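Local coordinates for protein alcohol dehydrogenase IV (Corynebacterium glutamicum, PDB 3IV7) that probably reduces maleylacetate with a nicotinamide cofactor, acting as a member of the iron-containing alcohol dehydrogenase family, at residues V40-G45 / I59-W64; K16-Y21 / K29-R34; N173-C178 / E197-L202; N253-Q258 / S309-E314; G205-V210 / L300-P305. One frame throughout, in Å; residues are numbered along the deposited sequence.

Contact 1 of 5, residues V40-G45 / I59-W64; sequences VMVIAG and IEVAIW
Met41 with Ile63 and Val42 with Trp64 form parallel bridges between residues 40-45 and 59-64. Val42 N donates to Ile63 O at 2.8 Å. Val40 O is gripped twice, by Ala62 N at 2.7 Å and by Ile63 N at 3.2 Å. Both donors lie in its carbonyl plane. The Ala62 bond is the more bent of the two, with 134° at the hydrogen. On one face of the sheet, CG of the selenomethionine Met41 meets Ile63 CG2 at 4.0 Å. On the other face Val42 has two neighbours. Its CG2 touches Val61 CG2 at 3.7 Å, and its CB lies 3.8 Å from Trp64 CE3, oblique to the indole. Val61 CG1 sits over the centre of that ring. Val40 CG1, anti to the backbone N (chi1 180°), reaches Ile59 CD1 at 4.0 Å and crosses it at about a right angle. Trp64 also stacks with His53 of helix 49-55, which links the two strands. Strand 40-43, this helix and strand 63-65 make a beta-alpha-beta crossover at one edge of the parallel sheet, as in the Rossmann-like N-terminal domain of this family.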
# COMPACT_ATOMS: atom_id res chain seq x y z
N VAL A 40 -23.00 11.98 -15.09
CA VAL A 40 -21.63 11.73 -15.33
C VAL A 40 -21.05 12.68 -16.38
O VAL A 40 -21.65 12.92 -17.44
CB VAL A 40 -21.43 10.28 -15.85
CG1 VAL A 40 -19.94 9.99 -16.12
CG2 VAL A 40 -22.02 9.25 -14.86
N MSE A 41 -19.86 13.19 -16.08
CA MSE A 41 -19.11 14.01 -17.02
C MSE A 41 -17.86 13.25 -17.43
O MSE A 41 -17.05 12.89 -16.58
CB MSE A 41 -18.74 15.33 -16.37
CG MSE A 41 -17.88 16.30 -17.25
SE MSE A 41 -17.64 17.97 -16.26
CE MSE A 41 -16.53 19.00 -17.47
N VAL A 42 -17.73 12.99 -18.73
CA VAL A 42 -16.53 12.33 -19.26
C VAL A 42 -15.59 13.39 -19.86
O VAL A 42 -16.01 14.24 -20.67
CB VAL A 42 -16.88 11.26 -20.32
CG1 VAL A 42 -15.63 10.73 -20.97
CG2 VAL A 42 -17.66 10.10 -19.68
N ILE A 43 -14.34 13.33 -19.45
CA ILE A 43 -13.34 14.30 -19.86
C ILE A 43 -12.31 13.56 -20.67
O ILE A 43 -11.71 12.60 -20.18
CB ILE A 43 -12.66 14.96 -18.62
CG1 ILE A 43 -13.68 15.72 -17.81
CG2 ILE A 43 -11.50 15.88 -19.06
CD1 ILE A 43 -13.31 15.90 -16.37
N ALA A 44 -12.07 14.02 -21.88
CA ALA A 44 -11.09 13.38 -22.76
C ALA A 44 -10.72 14.36 -23.89
O ALA A 44 -11.56 15.07 -24.38
CB ALA A 44 -11.68 12.07 -23.37
N GLY A 45 -9.44 14.42 -24.25
CA GLY A 45 -9.02 15.25 -25.37
C GLY A 45 -9.59 14.70 -26.67
O GLY A 45 -9.93 13.50 -26.75
N ILE A 59 -22.66 3.18 -19.99
CA ILE A 59 -23.27 4.14 -19.05
C ILE A 59 -23.90 5.32 -19.75
O ILE A 59 -23.68 5.55 -20.94
CB ILE A 59 -22.24 4.69 -18.00
CG1 ILE A 59 -21.09 5.48 -18.66
CG2 ILE A 59 -21.69 3.56 -17.16
CD1 ILE A 59 -20.22 6.34 -17.61
N GLU A 60 -24.70 6.08 -19.00
CA GLU A 60 -25.29 7.30 -19.49
C GLU A 60 -24.33 8.42 -19.14
O GLU A 60 -23.85 8.50 -18.02
CB GLU A 60 -26.64 7.58 -18.82
CG GLU A 60 -27.64 6.39 -18.77
CD GLU A 60 -28.29 6.08 -20.10
OE1 GLU A 60 -27.65 6.33 -21.15
OE2 GLU A 60 -29.43 5.56 -20.10
N VAL A 61 -24.05 9.28 -20.10
CA VAL A 61 -23.13 10.36 -19.90
C VAL A 61 -23.85 11.67 -20.10
O VAL A 61 -24.43 11.91 -21.17
CB VAL A 61 -21.97 10.27 -20.86
CG1 VAL A 61 -21.16 11.57 -20.84
CG2 VAL A 61 -21.07 9.03 -20.51
N ALA A 62 -23.81 12.53 -19.09
CA ALA A 62 -24.49 13.83 -19.14
C ALA A 62 -23.71 14.83 -19.98
O ALA A 62 -24.29 15.61 -20.72
CB ALA A 62 -24.69 14.37 -17.74
N ILE A 63 -22.40 14.84 -19.83
CA ILE A 63 -21.56 15.81 -20.54
C ILE A 63 -20.28 15.15 -21.03
O ILE A 63 -19.65 14.38 -20.29
CB ILE A 63 -21.14 17.00 -19.60
CG1 ILE A 63 -22.33 17.91 -19.29
CG2 ILE A 63 -20.00 17.80 -20.24
CD1 ILE A 63 -22.84 18.75 -20.52
N TRP A 64 -19.91 15.46 -22.27
CA TRP A 64 -18.62 15.07 -22.85
C TRP A 64 -17.79 16.35 -23.00
O TRP A 64 -18.21 17.27 -23.68
CB TRP A 64 -18.80 14.44 -24.23
CG TRP A 64 -19.72 13.29 -24.26
CD1 TRP A 64 -21.05 13.33 -24.48
CD2 TRP A 64 -19.37 11.92 -24.13
NE1 TRP A 64 -21.57 12.06 -24.46
CE2 TRP A 64 -20.55 11.17 -24.27
CE3 TRP A 64 -18.17 11.24 -23.88
CZ2 TRP A 64 -20.58 9.79 -24.16
CZ3 TRP A 64 -18.19 9.87 -23.81
CH2 TRP A 64 -19.39 9.15 -23.94

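Contact 2 of 5, residues K16-Y21 / K29-R34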
# COMPACT_ATOMS: atom_id res chain seq x y z
N LYS A 16 -9.50 2.75 -4.93
CA LYS A 16 -9.84 1.49 -5.54
C LYS A 16 -9.18 1.44 -6.91
O LYS A 16 -9.20 2.44 -7.66
CB LYS A 16 -11.35 1.34 -5.69
CG LYS A 16 -11.79 0.08 -6.46
CD LYS A 16 -13.34 0.05 -6.70
CE LYS A 16 -14.12 -0.32 -5.45
NZ LYS A 16 -13.79 -1.73 -4.96
N VAL A 17 -8.63 0.29 -7.25
CA VAL A 17 -8.01 0.06 -8.52
C VAL A 17 -8.63 -1.15 -9.13
O VAL A 17 -8.69 -2.22 -8.50
CB VAL A 17 -6.51 -0.20 -8.35
CG1 VAL A 17 -5.81 -0.33 -9.72
CG2 VAL A 17 -5.90 0.90 -7.53
N MSE A 18 -9.18 -1.00 -10.33
CA MSE A 18 -9.76 -2.12 -11.05
C MSE A 18 -8.90 -2.34 -12.29
O MSE A 18 -8.62 -1.39 -13.03
CB MSE A 18 -11.19 -1.83 -11.43
CG MSE A 18 -12.06 -1.43 -10.24
SE MSE A 18 -13.75 -0.59 -10.78
CE MSE A 18 -14.85 -2.13 -10.78
N PHE A 19 -8.49 -3.57 -12.52
CA PHE A 19 -7.49 -3.86 -13.51
C PHE A 19 -7.95 -4.99 -14.38
O PHE A 19 -8.39 -6.03 -13.89
CB PHE A 19 -6.18 -4.25 -12.79
CG PHE A 19 -4.96 -4.16 -13.65
CD1 PHE A 19 -4.71 -5.11 -14.63
CD2 PHE A 19 -4.06 -3.12 -13.49
CE1 PHE A 19 -3.58 -5.01 -15.44
CE2 PHE A 19 -2.94 -3.00 -14.30
CZ PHE A 19 -2.70 -3.95 -15.27
N GLY A 20 -7.83 -4.81 -15.69
CA GLY A 20 -8.13 -5.92 -16.61
C GLY A 20 -8.31 -5.54 -18.07
O GLY A 20 -9.17 -4.71 -18.40
N TYR A 21 -7.55 -6.21 -18.95
CA TYR A 21 -7.63 -5.99 -20.41
C TYR A 21 -9.05 -6.17 -20.88
O TYR A 21 -9.68 -7.15 -20.57
CB TYR A 21 -6.69 -6.96 -21.17
CG TYR A 21 -6.75 -6.86 -22.71
CD1 TYR A 21 -7.74 -7.49 -23.43
CD2 TYR A 21 -5.79 -6.14 -23.42
CE1 TYR A 21 -7.78 -7.40 -24.82
CE2 TYR A 21 -5.82 -6.05 -24.79
CZ TYR A 21 -6.82 -6.68 -25.48
OH TYR A 21 -6.85 -6.62 -26.87
N LYS A 29 -19.21 0.78 -15.72
CA LYS A 29 -20.62 0.54 -15.42
C LYS A 29 -20.78 0.19 -13.93
O LYS A 29 -21.55 0.81 -13.22
CB LYS A 29 -21.19 -0.60 -16.30
CG LYS A 29 -22.64 -1.06 -15.89
CD LYS A 29 -23.32 -1.87 -17.00
CE LYS A 29 -24.82 -2.11 -16.72
NZ LYS A 29 -25.04 -3.05 -15.56
N GLN A 30 -20.01 -0.79 -13.48
CA GLN A 30 -20.04 -1.25 -12.09
C GLN A 30 -19.79 -0.09 -11.14
O GLN A 30 -20.51 0.08 -10.15
CB GLN A 30 -18.98 -2.33 -11.93
CG GLN A 30 -18.97 -3.07 -10.64
CD GLN A 30 -17.83 -4.08 -10.57
OE1 GLN A 30 -17.42 -4.64 -11.59
NE2 GLN A 30 -17.29 -4.30 -9.36
N GLU A 31 -18.81 0.74 -11.47
CA GLU A 31 -18.43 1.86 -10.61
C GLU A 31 -19.53 2.94 -10.54
O GLU A 31 -19.85 3.44 -9.45
CB GLU A 31 -17.08 2.44 -11.09
CG GLU A 31 -16.54 3.51 -10.32
CD GLU A 31 -16.10 3.10 -8.93
OE1 GLU A 31 -16.08 1.92 -8.60
OE2 GLU A 31 -15.81 4.00 -8.16
N VAL A 32 -20.14 3.26 -11.68
CA VAL A 32 -21.20 4.25 -11.72
C VAL A 32 -22.46 3.76 -10.98
O VAL A 32 -23.18 4.55 -10.30
CB VAL A 32 -21.58 4.57 -13.16
CG1 VAL A 32 -22.85 5.39 -13.20
CG2 VAL A 32 -20.43 5.30 -13.86
N GLU A 33 -22.76 2.48 -11.14
CA GLU A 33 -23.92 1.90 -10.51
C GLU A 33 -23.73 1.79 -8.99
O GLU A 33 -24.63 2.13 -8.25
CB GLU A 33 -24.27 0.55 -11.14
CG GLU A 33 -24.83 0.73 -12.54
CD GLU A 33 -25.46 -0.49 -13.10
OE1 GLU A 33 -25.00 -1.61 -12.81
OE2 GLU A 33 -26.43 -0.33 -13.86
N ARG A 34 -22.53 1.41 -8.56
CA ARG A 34 -22.21 1.33 -7.14
C ARG A 34 -22.36 2.73 -6.47
O ARG A 34 -22.84 2.84 -5.35
CB ARG A 34 -20.79 0.79 -6.98
CG ARG A 34 -20.25 0.79 -5.56
CD ARG A 34 -18.83 0.24 -5.53
NE ARG A 34 -17.81 1.22 -5.94
CZ ARG A 34 -17.20 2.09 -5.12
NH1 ARG A 34 -17.51 2.14 -3.83
NH2 ARG A 34 -16.27 2.93 -5.60
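The guanidinium of Arg34 has Lys16 CE over one face, offset toward its rim. The closest approach there is 3.9 Å, from Lys16 CE to Arg34 NH2. At the edge of the same group lies the carboxylate of Glu31, gripped side-on. Arg34 NH2 bonds Glu31 OE2 at 2.8 Å. Glu31 OE1 takes both Arg34 NE and Arg34 NH2 at 3.2 Å, from the same face of the carboxylate. Three bonds from two nitrogens probably limit the rotation of both groups. Across the contact, Lys16 CD passes Glu31 OE1 at 3.8 Å. Lys16 NZ goes on to a salt bridge with Asp11 of the second subunit. Selenomethionine Met18 is bent at chi3 (94°), which sets its CE beside the Gln30 amide, 3.6 Å from Gln30 NE2. Its SE is 4.1 Å from Glu31 OE1. No hydrogen bond joins the two segments. Glu31 OE2 also bonds Thr151 OG1 and forms a salt bridge with Arg35. The axes of strand 16-20 and helix 29-34 run nearly antiparallel, at 152°, and approach to 11.6 Å. The strand pairs with strand 151-154, and with a strand of the second subunit in an antiparallel ladder, so the sheet continues across the dimer interface.

Contact 3 of 5, residues N173-C178 / E197-L202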
# COMPACT_ATOMS: atom_id res chain seq x y z
N ASN A 173 9.24 7.85 -17.12
CA ASN A 173 8.65 8.85 -16.20
C ASN A 173 8.17 8.10 -14.94
O ASN A 173 8.50 8.47 -13.79
CB ASN A 173 7.50 9.53 -16.90
CG ASN A 173 6.83 10.64 -16.08
OD1 ASN A 173 7.20 10.97 -14.94
ND2 ASN A 173 5.79 11.17 -16.66
N GLY A 174 7.47 6.99 -15.17
CA GLY A 174 6.98 6.14 -14.09
C GLY A 174 8.14 5.57 -13.30
O GLY A 174 8.12 5.57 -12.08
N LEU A 175 9.21 5.19 -14.01
CA LEU A 175 10.40 4.68 -13.37
C LEU A 175 11.06 5.74 -12.46
O LEU A 175 11.57 5.41 -11.39
CB LEU A 175 11.39 4.15 -14.39
CG LEU A 175 12.41 3.18 -13.84
CD1 LEU A 175 11.70 2.01 -13.20
CD2 LEU A 175 13.43 2.69 -14.98
N ALA A 176 11.03 7.01 -12.89
CA ALA A 176 11.59 8.09 -12.14
C ALA A 176 10.83 8.28 -10.84
O ALA A 176 11.44 8.55 -9.81
CB ALA A 176 11.58 9.36 -12.95
N HIS A 177 9.50 8.15 -10.90
CA HIS A 177 8.67 8.23 -9.69
C HIS A 177 9.21 7.21 -8.68
O HIS A 177 9.37 7.52 -7.51
CB HIS A 177 7.18 7.96 -9.99
CG HIS A 177 6.50 9.03 -10.79
ND1 HIS A 177 6.88 10.36 -10.74
CD2 HIS A 177 5.37 9.00 -11.54
CE1 HIS A 177 6.07 11.08 -11.50
NE2 HIS A 177 5.14 10.28 -11.99
N CYS A 178 9.54 6.00 -9.15
CA CYS A 178 10.06 4.98 -8.24
C CYS A 178 11.41 5.36 -7.70
O CYS A 178 11.62 5.35 -6.51
CB CYS A 178 10.23 3.63 -8.95
SG CYS A 178 8.77 2.93 -9.60
N GLU A 197 8.77 -2.46 -6.30
CA GLU A 197 7.82 -3.26 -7.06
C GLU A 197 7.51 -2.57 -8.37
O GLU A 197 7.34 -3.22 -9.39
CB GLU A 197 6.54 -3.48 -6.25
CG GLU A 197 5.40 -4.17 -7.00
CD GLU A 197 5.61 -5.65 -7.26
OE1 GLU A 197 6.73 -6.18 -7.00
OE2 GLU A 197 4.60 -6.32 -7.69
N GLY A 198 7.45 -1.23 -8.35
CA GLY A 198 7.25 -0.47 -9.59
C GLY A 198 8.44 -0.62 -10.54
O GLY A 198 8.25 -0.73 -11.76
N ILE A 199 9.67 -0.58 -9.99
CA ILE A 199 10.87 -0.77 -10.79
C ILE A 199 10.85 -2.16 -11.45
O ILE A 199 11.10 -2.28 -12.65
CB ILE A 199 12.17 -0.63 -9.98
CG1 ILE A 199 12.33 0.80 -9.44
CG2 ILE A 199 13.40 -1.00 -10.85
CD1 ILE A 199 13.52 0.98 -8.46
N ARG A 200 10.51 -3.18 -10.67
CA ARG A 200 10.45 -4.54 -11.19
C ARG A 200 9.48 -4.65 -12.37
O ARG A 200 9.86 -5.16 -13.42
CB ARG A 200 10.03 -5.52 -10.09
CG ARG A 200 10.05 -7.02 -10.54
CD ARG A 200 9.19 -7.92 -9.62
NE ARG A 200 7.79 -7.49 -9.55
CZ ARG A 200 6.87 -7.72 -10.48
NH1 ARG A 200 7.18 -8.35 -11.61
NH2 ARG A 200 5.63 -7.26 -10.31
N ALA A 201 8.26 -4.15 -12.19
CA ALA A 201 7.22 -4.25 -13.22
C ALA A 201 7.56 -3.48 -14.48
O ALA A 201 7.34 -3.97 -15.58
CB ALA A 201 5.84 -3.81 -12.66
N LEU A 202 8.07 -2.26 -14.33
CA LEU A 202 8.43 -1.45 -15.49
C LEU A 202 9.63 -2.00 -16.25
O LEU A 202 9.66 -1.97 -17.48
CB LEU A 202 8.65 -0.01 -15.09
CG LEU A 202 7.35 0.72 -14.80
CD1 LEU A 202 7.55 1.89 -13.87
CD2 LEU A 202 6.64 1.14 -16.11
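Leu175 and Ile199 stand 6.0 Å apart CA to CA, where the two helices run nearly antiparallel. The axes of the segments approach to 8.9 Å and cross at -155°. Leu175 CD1 lies against the backbone of the partner, 3.8 Å from Ile199 CA, and the two side chains cross at about a right angle. Ile199 CG1 reaches back to Cys178 CB at 3.6 Å. Cys178 SG stands anti to its carbonyl carbon (chi1 -61°). That places the sulfur on bare backbone, 3.7 Å from Gly198 C and 3.6 Å from Ile199 N. Gly174 offers a similar surface on the other helix: Leu202 CD1 rests there, 3.8 Å from Gly174 C and 3.7 Å from Leu175 N. This buried helix pair, 164-181 with 189-211, belongs to the all-helical C-terminal domain of the family. The contact is purely van der Waals, with no hydrogen bond across it. Phe286 of helix 276-286 packs on both Leu175 and Ile199. Leu264 and Leu295, from two further helices, also touch Leu175. Turned away from the interface, Arg200 holds Glu197 side-on through NE and NH2, and Glu197 OE2 is also hydrogen-bonded to Tyr224 OH.

Contact 4 of 5, residues N253-Q258 / S309-E314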
# COMPACT_ATOMS: atom_id res chain seq x y z
N ASN A 253 9.61 24.75 -20.76
CA ASN A 253 8.62 24.03 -21.55
C ASN A 253 9.17 22.84 -22.34
O ASN A 253 8.75 22.58 -23.46
CB ASN A 253 7.88 24.99 -22.50
CG ASN A 253 6.52 24.41 -22.99
OD1 ASN A 253 5.85 23.67 -22.27
ND2 ASN A 253 6.15 24.75 -24.21
N LEU A 254 10.07 22.08 -21.73
CA LEU A 254 10.59 20.87 -22.39
C LEU A 254 9.50 19.80 -22.30
O LEU A 254 8.68 19.85 -21.41
CB LEU A 254 11.88 20.37 -21.72
CG LEU A 254 13.09 21.28 -21.77
CD1 LEU A 254 14.35 20.51 -21.32
CD2 LEU A 254 13.26 21.86 -23.17
N PRO A 255 9.48 18.85 -23.25
CA PRO A 255 8.42 17.83 -23.22
C PRO A 255 8.53 16.96 -21.97
O PRO A 255 9.64 16.58 -21.57
CB PRO A 255 8.65 17.02 -24.50
CG PRO A 255 9.93 17.50 -25.06
CD PRO A 255 10.23 18.83 -24.51
N HIS A 256 7.39 16.66 -21.36
CA HIS A 256 7.33 16.05 -20.06
C HIS A 256 7.98 14.65 -19.96
O HIS A 256 8.92 14.49 -19.25
CB HIS A 256 5.88 16.01 -19.58
CG HIS A 256 5.71 15.33 -18.26
ND1 HIS A 256 5.76 16.00 -17.07
CD2 HIS A 256 5.54 14.01 -17.95
CE1 HIS A 256 5.57 15.15 -16.07
NE2 HIS A 256 5.43 13.93 -16.58
N ALA A 257 7.45 13.66 -20.67
CA ALA A 257 7.93 12.27 -20.54
C ALA A 257 9.42 12.14 -20.92
O ALA A 257 10.21 11.52 -20.19
CB ALA A 257 7.04 11.29 -21.41
N GLN A 258 9.80 12.76 -22.04
CA GLN A 258 11.19 12.75 -22.49
C GLN A 258 12.15 13.41 -21.49
O GLN A 258 13.29 12.97 -21.35
CB GLN A 258 11.33 13.46 -23.84
CG GLN A 258 10.77 12.68 -25.03
CD GLN A 258 9.25 12.69 -25.09
OE1 GLN A 258 8.58 13.47 -24.39
NE2 GLN A 258 8.70 11.80 -25.90
N SER A 309 19.25 18.27 -25.35
CA SER A 309 19.47 19.03 -26.56
C SER A 309 18.53 18.58 -27.70
O SER A 309 18.26 19.34 -28.58
CB SER A 309 20.94 18.93 -27.05
OG SER A 309 21.26 17.60 -27.45
N ASP A 310 18.07 17.34 -27.68
CA ASP A 310 17.12 16.88 -28.68
C ASP A 310 15.76 17.61 -28.59
O ASP A 310 14.99 17.56 -29.53
CB ASP A 310 16.87 15.39 -28.55
CG ASP A 310 17.96 14.55 -29.20
OD1 ASP A 310 18.91 15.10 -29.82
OD2 ASP A 310 17.86 13.32 -29.10
N TYR A 311 15.49 18.28 -27.45
CA TYR A 311 14.20 18.97 -27.21
C TYR A 311 14.37 20.47 -27.13
O TYR A 311 13.48 21.17 -26.71
CB TYR A 311 13.52 18.40 -25.94
CG TYR A 311 13.63 16.91 -25.93
CD1 TYR A 311 13.02 16.14 -26.91
CD2 TYR A 311 14.49 16.27 -25.06
CE1 TYR A 311 13.19 14.78 -26.97
CE2 TYR A 311 14.67 14.88 -25.10
CZ TYR A 311 14.05 14.16 -26.07
OH TYR A 311 14.26 12.82 -26.15
N GLY A 312 15.53 20.95 -27.52
CA GLY A 312 15.74 22.40 -27.64
C GLY A 312 16.42 23.06 -26.44
O GLY A 312 16.70 24.23 -26.47
N PHE A 313 16.68 22.29 -25.38
CA PHE A 313 17.38 22.84 -24.22
C PHE A 313 18.79 23.19 -24.64
O PHE A 313 19.36 22.53 -25.47
CB PHE A 313 17.38 21.83 -23.08
CG PHE A 313 17.85 22.39 -21.78
CD1 PHE A 313 17.23 23.51 -21.24
CD2 PHE A 313 18.89 21.79 -21.09
CE1 PHE A 313 17.68 24.05 -20.04
CE2 PHE A 313 19.34 22.33 -19.85
CZ PHE A 313 18.74 23.44 -19.34
N GLU A 314 19.32 24.29 -24.12
CA GLU A 314 20.67 24.73 -24.44
C GLU A 314 21.46 25.02 -23.16
O GLU A 314 20.87 25.27 -22.10
CB GLU A 314 20.63 26.01 -25.30
CG GLU A 314 19.57 25.98 -26.39
CD GLU A 314 19.78 27.03 -27.42
OE1 GLU A 314 19.66 28.23 -27.09
OE2 GLU A 314 20.06 26.66 -28.58
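Tyr311 carries most of this contact, laid across Pro255 and Gln258. Its CB starts against the proline ring, 3.6 Å from Pro255 CD. CG and CD1 then both meet Pro255 CG, each at 3.8 Å, with the proline set obliquely to the aromatic plane. Further out the partner changes to Gln258. Tyr311 CE1 lies 3.7 Å from Gln258 CG, CE2 meets Gln258 CB, and Tyr311 CZ lies 3.6 Å from Gln258 CB. At the tip, Tyr311 OH is 3.7 Å from Gln258 CG, a contact with carbon rather than a hydrogen bond. Gln258 CB stands over the ring in a CH-pi contact, 24° off the normal. The opposite face is covered by CB of the preceding residue, Asp310, so the ring is held between two methylene groups. Gln258 bends at chi2 (75°), which leads its amide away from the ring. The amide plane is turned 55° from the ring plane.

Leu254 makes the second part of the contact. Its CD2 touches Tyr311 O at 3.6 Å. Its CD1 meets Phe313 CB at 3.7 Å and lies oblique to that ring. Phe313 in turn packs edge-to-face with Phe252. Pro255 is the N-cap residue of helix 256-271, and Gly312, with positive phi, turns the chain between the two aromatic residues. The contact packs the start of this helix against the loop between helices 291-301 and 318-326. No hydrogen bond crosses it. The contact therefore depends on shape and on burying carbon. The ring's place between the two methylenes is set by packing and not by a directed polar bond.

Contact 5 of 5, residues G205-V210 / L300-P305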
# COMPACT_ATOMS: atom_id res chain seq x y z
N GLY A 205 8.26 -4.91 -18.14
CA GLY A 205 7.23 -4.53 -19.13
C GLY A 205 7.69 -3.73 -20.34
O GLY A 205 7.33 -4.06 -21.48
N LEU A 206 8.51 -2.71 -20.11
CA LEU A 206 8.89 -1.81 -21.18
C LEU A 206 9.61 -2.51 -22.33
O LEU A 206 9.29 -2.26 -23.48
CB LEU A 206 9.68 -0.59 -20.64
CG LEU A 206 8.91 0.28 -19.60
CD1 LEU A 206 9.78 1.41 -19.07
CD2 LEU A 206 7.58 0.83 -20.15
N PRO A 207 10.55 -3.44 -22.03
CA PRO A 207 11.19 -4.08 -23.16
C PRO A 207 10.23 -4.98 -23.97
O PRO A 207 10.47 -5.22 -25.15
CB PRO A 207 12.28 -4.95 -22.51
CG PRO A 207 12.52 -4.32 -21.15
CD PRO A 207 11.24 -3.71 -20.75
N LYS A 208 9.22 -5.55 -23.30
CA LYS A 208 8.26 -6.41 -23.96
C LYS A 208 7.36 -5.58 -24.91
O LYS A 208 6.95 -6.06 -25.95
CB LYS A 208 7.41 -7.15 -22.93
CG LYS A 208 8.17 -8.21 -22.12
CD LYS A 208 7.26 -8.85 -21.09
CE LYS A 208 8.05 -9.56 -19.99
NZ LYS A 208 7.16 -10.07 -18.99
N ILE A 209 7.11 -4.32 -24.55
CA ILE A 209 6.34 -3.38 -25.38
C ILE A 209 7.15 -2.98 -26.63
O ILE A 209 6.58 -2.86 -27.73
CB ILE A 209 5.93 -2.11 -24.58
CG1 ILE A 209 4.89 -2.49 -23.51
CG2 ILE A 209 5.38 -1.00 -25.54
CD1 ILE A 209 4.74 -1.53 -22.43
N VAL A 210 8.46 -2.82 -26.47
CA VAL A 210 9.34 -2.48 -27.63
C VAL A 210 9.45 -3.68 -28.56
O VAL A 210 9.37 -3.54 -29.76
CB VAL A 210 10.75 -2.04 -27.17
CG1 VAL A 210 11.69 -1.91 -28.37
CG2 VAL A 210 10.65 -0.71 -26.34
N LEU A 300 19.14 1.00 -22.91
CA LEU A 300 19.62 0.48 -24.18
C LEU A 300 18.56 -0.44 -24.81
O LEU A 300 18.27 -0.34 -25.98
CB LEU A 300 20.92 -0.29 -23.98
CG LEU A 300 21.63 -0.67 -25.27
CD1 LEU A 300 21.83 0.56 -26.11
CD2 LEU A 300 22.97 -1.36 -24.98
N SER A 301 17.92 -1.29 -24.01
CA SER A 301 16.95 -2.24 -24.56
C SER A 301 15.67 -1.58 -25.08
O SER A 301 14.97 -2.16 -25.89
CB SER A 301 16.62 -3.35 -23.57
OG SER A 301 15.69 -2.90 -22.60
N VAL A 302 15.36 -0.36 -24.64
CA VAL A 302 14.14 0.30 -25.10
C VAL A 302 14.41 1.53 -25.97
O VAL A 302 13.51 2.31 -26.23
CB VAL A 302 13.22 0.67 -23.93
CG1 VAL A 302 12.79 -0.61 -23.15
CG2 VAL A 302 13.91 1.72 -22.96
N ASN A 303 15.66 1.67 -26.43
CA ASN A 303 16.07 2.87 -27.16
C ASN A 303 15.60 4.19 -26.48
O ASN A 303 15.02 5.04 -27.12
CB ASN A 303 15.54 2.83 -28.60
CG ASN A 303 16.20 3.86 -29.48
OD1 ASN A 303 17.28 4.36 -29.16
ND2 ASN A 303 15.55 4.19 -30.59
N ALA A 304 15.93 4.35 -25.20
CA ALA A 304 15.43 5.45 -24.38
C ALA A 304 15.90 6.81 -24.81
O ALA A 304 16.93 6.92 -25.39
CB ALA A 304 15.82 5.22 -22.89
N PRO A 305 15.16 7.87 -24.45
CA PRO A 305 15.64 9.24 -24.75
C PRO A 305 17.03 9.48 -24.19
O PRO A 305 17.32 9.00 -23.10
CB PRO A 305 14.60 10.12 -24.04
CG PRO A 305 13.33 9.28 -24.11
CD PRO A 305 13.79 7.86 -23.91
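Val302 packs tightly on the turn of helix formed by Leu206, Pro207 and Val210. Its CG1 is anti to the carbonyl carbon (chi1 -61°), which directs it at the helix backbone. There it lies 3.8 Å from both Leu206 C and Pro207 N. The same methyl reaches Leu206 CB at 4.0 Å. One turn further on, Val210 CG2 meets Val302 CB at 3.8 Å, and the two valines cross at about a right angle. Val168 of helix 164-181 touches both valines. The helix is kinked at Pro207, whose ring nitrogen has no hydrogen to give to the turn before.

The other side is looser and nearer solvent. Ser301 is exposed, and its OG passes Pro207 CG at 3.8 Å without bonding to it. That hydroxyl is held by its own helix instead, in a hydrogen bond with Leu298 O. Val210 CG1 only brushes Ser301 O, at 4.1 Å.

Val302 is also where helix 291-301 stops. Asn303, with positive phi, is the C-prime residue of a Schellman motif: Ala304 N bonds Arg299 O, and Asn303 N bonds Leu300 O weakly at 3.3 Å. The contact thus sets a capped helix end against the kinked part of helix 189-211 in the C-terminal domain. No hydrogen bond joins the two segments. The chemistry is hydrophobic at the valines, while Ser301 OG and the backbone N of Asn303 and Ala304 are bonded within their own part of the chain, so they ask nothing of helix 189-211.

From the N terminus, contact 2 first closes the short connection from strand 7-20 into helix 24-35. Contact 1 follows in series and closes the crossover from strand 40-43 to strand 63-65. Both belong to the parallel sheet, and they touch: Ile59 CG2 is 3.6 Å from Lys29 CA. Contact 3 opens much later and joins two successive helices. Contact 5 reuses helix 189-211 and closes the longest loop, back from residues 300-305. Contact 4 crosses it, because 253-258 lies inside that loop and 309-314 beyond it. Tyr311 OH lies 3.4 Å from Pro305 CB, where contacts 4 and 5 meet. A weak bond, Asn173 ND2 to His256 NE2, links contacts 3 and 4.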